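Local coordinates for uncharacterized protein (Bacteroides eggerthii, PDB 4L3R) that is of unknown function but belongs to the DUF4847 family of the calycin clan, whose members are antiparallel beta-barrel proteins, at residues K41-L46 / E103-A108. Sequence-based numbering, arbitrary orientation.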
ATOM      1  N   LYS B  41      -6.422  16.146  33.108  1.00 60.60           N
ATOM      2  CA  LYS B  41      -7.865  15.990  32.893  1.00 62.34           C
ATOM      3  C   LYS B  41      -8.262  16.518  31.506  1.00 65.65           C
ATOM      4  O   LYS B  41      -8.952  15.819  30.769  1.00 65.05           O
ATOM      5  CB  LYS B  41      -8.650  16.729  33.997  1.00 68.23           C
ATOM      6  CG  LYS B  41     -10.168  16.538  33.974  1.00 90.51           C
ATOM      7  CD  LYS B  41     -10.831  17.354  35.091  1.00108.65           C
ATOM      8  CE  LYS B  41     -12.341  17.386  35.014  1.00125.34           C
ATOM      9  NZ  LYS B  41     -12.955  16.121  35.497  1.00136.88           N
ATOM     10  N   ALA B  42      -7.806  17.737  31.152  1.00 61.65           N
ATOM     11  CA  ALA B  42      -8.103  18.376  29.865  1.00 61.25           C
ATOM     12  C   ALA B  42      -7.521  17.564  28.680  1.00 63.26           C
ATOM     13  O   ALA B  42      -8.162  17.464  27.633  1.00 63.18           O
ATOM     14  CB  ALA B  42      -7.561  19.802  29.850  1.00 62.36           C
ATOM     15  N   SER B  43      -6.331  16.964  28.860  1.00 57.62           N
ATOM     16  CA  SER B  43      -5.725  16.111  27.835  1.00 54.97           C
ATOM     17  C   SER B  43      -6.523  14.824  27.655  1.00 59.48           C
ATOM     18  O   SER B  43      -6.701  14.364  26.528  1.00 58.50           O
ATOM     19  CB  SER B  43      -4.285  15.757  28.189  1.00 55.21           C
ATOM     20  OG  SER B  43      -3.417  16.840  27.919  1.00 61.14           O
ATOM     21  N   ARG B  44      -6.980  14.233  28.768  1.00 57.55           N
ATOM     22  CA  ARG B  44      -7.760  12.997  28.728  1.00 57.79           C
ATOM     23  C   ARG B  44      -9.109  13.212  28.053  1.00 63.46           C
ATOM     24  O   ARG B  44      -9.592  12.285  27.414  1.00 63.85           O
ATOM     25  CB  ARG B  44      -7.937  12.400  30.127  1.00 56.33           C
ATOM     26  CG  ARG B  44      -6.669  11.709  30.606  1.00 56.92           C
ATOM     27  CD  ARG B  44      -6.839  11.198  32.014  1.00 56.13           C
ATOM     28  NE  ARG B  44      -5.666  10.469  32.494  1.00 59.75           N
ATOM     29  CZ  ARG B  44      -5.360   9.208  32.198  1.00 74.05           C
ATOM     30  NH1 ARG B  44      -6.130   8.501  31.379  1.00 65.88           N
ATOM     31  NH2 ARG B  44      -4.271   8.647  32.713  1.00 58.86           N
ATOM     32  N   GLU B  45      -9.694  14.425  28.140  1.00 61.37           N
ATOM     33  CA  GLU B  45     -10.953  14.733  27.457  1.00 63.34           C
ATOM     34  C   GLU B  45     -10.703  14.863  25.954  1.00 65.73           C
ATOM     35  O   GLU B  45     -11.512  14.379  25.164  1.00 66.36           O
ATOM     36  CB  GLU B  45     -11.612  16.006  28.019  1.00 67.18           C
ATOM     37  CG  GLU B  45     -12.193  15.835  29.418  1.00 79.61           C
ATOM     38  CD  GLU B  45     -13.252  14.760  29.581  1.00109.85           C
ATOM     39  OE1 GLU B  45     -14.025  14.524  28.624  1.00110.24           O
ATOM     40  OE2 GLU B  45     -13.306  14.147  30.672  1.00109.18           O
ATOM     41  N   LEU B  46      -9.567  15.463  25.554  1.00 59.69           N
ATOM     42  CA  LEU B  46      -9.196  15.561  24.139  1.00 57.77           C
ATOM     43  C   LEU B  46      -8.871  14.170  23.577  1.00 58.68           C
ATOM     44  O   LEU B  46      -9.164  13.913  22.412  1.00 58.01           O
ATOM     45  CB  LEU B  46      -8.005  16.517  23.944  1.00 55.86           C
ATOM     46  CG  LEU B  46      -8.331  17.993  24.202  1.00 61.97           C
ATOM     47  CD1 LEU B  46      -7.080  18.802  24.408  1.00 60.19           C
ATOM     48  CD2 LEU B  46      -9.163  18.588  23.066  1.00 65.80           C
ATOM     49  N   GLU B 103       0.615  23.066  18.541  1.00 62.40           N
ATOM     50  CA  GLU B 103      -0.138  22.494  19.655  1.00 60.07           C
ATOM     51  C   GLU B 103       0.070  23.278  20.943  1.00 65.14           C
ATOM     52  O   GLU B 103       1.177  23.747  21.200  1.00 65.64           O
ATOM     53  CB  GLU B 103       0.283  21.041  19.901  1.00 58.06           C
ATOM     54  CG  GLU B 103      -0.090  20.082  18.784  1.00 61.67           C
ATOM     55  CD  GLU B 103      -1.570  19.782  18.615  1.00 70.20           C
ATOM     56  OE1 GLU B 103      -2.411  20.407  19.301  1.00 61.00           O
ATOM     57  OE2 GLU B 103      -1.893  18.902  17.788  1.00 61.94           O
ATOM     58  N   SER B 104      -0.997  23.416  21.749  1.00 61.44           N
ATOM     59  CA  SER B 104      -0.931  24.008  23.085  1.00 62.46           C
ATOM     60  C   SER B 104      -0.994  22.896  24.155  1.00 63.85           C
ATOM     61  O   SER B 104      -0.396  23.037  25.219  1.00 65.01           O
ATOM     62  CB  SER B 104      -2.050  25.028  23.299  1.00 68.47           C
ATOM     63  OG  SER B 104      -3.343  24.441  23.331  1.00 77.77           O
ATOM     64  N   ASP B 105      -1.720  21.801  23.882  1.00 57.77           N
ATOM     65  CA  ASP B 105      -1.874  20.687  24.817  1.00 55.39           C
ATOM     66  C   ASP B 105      -0.561  19.907  24.960  1.00 54.27           C
ATOM     67  O   ASP B 105       0.048  19.561  23.952  1.00 52.81           O
ATOM     68  CB  ASP B 105      -2.995  19.756  24.329  1.00 56.81           C
ATOM     69  CG  ASP B 105      -3.444  18.766  25.367  1.00 65.98           C
ATOM     70  OD1 ASP B 105      -4.248  19.147  26.236  1.00 68.94           O
ATOM     71  OD2 ASP B 105      -2.975  17.613  25.325  1.00 71.27           O
ATOM     72  N   LYS B 106      -0.133  19.628  26.205  1.00 49.45           N
ATOM     73  CA  LYS B 106       1.128  18.920  26.461  1.00 47.98           C
ATOM     74  C   LYS B 106       1.134  17.498  25.904  1.00 51.27           C
ATOM     75  O   LYS B 106       2.178  17.069  25.419  1.00 50.44           O
ATOM     76  CB  LYS B 106       1.462  18.886  27.957  1.00 50.03           C
ATOM     77  CG  LYS B 106       1.840  20.258  28.515  1.00 49.29           C
ATOM     78  CD  LYS B 106       2.247  20.143  29.977  1.00 56.53           C
ATOM     79  CE  LYS B 106       2.717  21.455  30.562  1.00 67.88           C
ATOM     80  NZ  LYS B 106       3.237  21.282  31.941  1.00 74.68           N
ATOM     81  N   LEU B 107       0.005  16.764  25.965  1.00 47.50           N
ATOM     82  CA  LEU B 107      -0.040  15.409  25.392  1.00 45.95           C
ATOM     83  C   LEU B 107       0.130  15.473  23.874  1.00 46.87           C
ATOM     84  O   LEU B 107       0.838  14.640  23.306  1.00 45.05           O
ATOM     85  CB  LEU B 107      -1.348  14.678  25.744  1.00 46.58           C
ATOM     86  CG  LEU B 107      -1.430  13.196  25.325  1.00 50.47           C
ATOM     87  CD1 LEU B 107      -0.357  12.362  26.016  1.00 50.18           C
ATOM     88  CD2 LEU B 107      -2.811  12.630  25.610  1.00 52.74           C
ATOM     89  N   ALA B 108      -0.497  16.469  23.226  1.00 44.51           N
ATOM     90  CA  ALA B 108      -0.396  16.667  21.772  1.00 45.05           C
ATOM     91  C   ALA B 108       1.037  17.050  21.355  1.00 49.85           C
ATOM     92  O   ALA B 108       1.513  16.576  20.326  1.00 48.69           O
ATOM     93  CB  ALA B 108      -1.382  17.734  21.321  1.00 47.11           C
TER
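S43 donates its hydroxyl proton to the carboxylate of D105, with OG 2.7 Å from D105 OD2; it arrives on the syn side, 20° out of the carboxylate plane. With CG anti to the backbone N (chi1 -167°), the D105 carboxylate can serve both segments: D105 sits at the N-cap of helix 106-116, where OD2 also accepts weak capping bonds from L107 N at 3.2 Å and A108 N at 3.4 Å. Packing is tight here: L107 CB lies 3.7 Å from S43 OG, both residues being buried, and the L46 methyl CD1 comes within 3.4 Å of D105 OD1. Replacing D105 by an alanine removes the carboxylate and is likely to leave the S43 hydroxyl without this acceptor and the first turn of the helix without its side-chain cap. The solvent side is looser, exposed A42 coming no nearer than its backbone C, 4.4 Å from D105 OD1. The whole interface buries just 180 Å². W34 NE1 also hydrogen-bonds S43 OG, and a K106–E39 salt bridge adds a second link to helix 37-48. L107 further touches loop residues F29 and F53. The contact thus joins helix 37-48, which follows strand 15-22 in the chain, to the start of helix 106-116, which precedes strand 118-123.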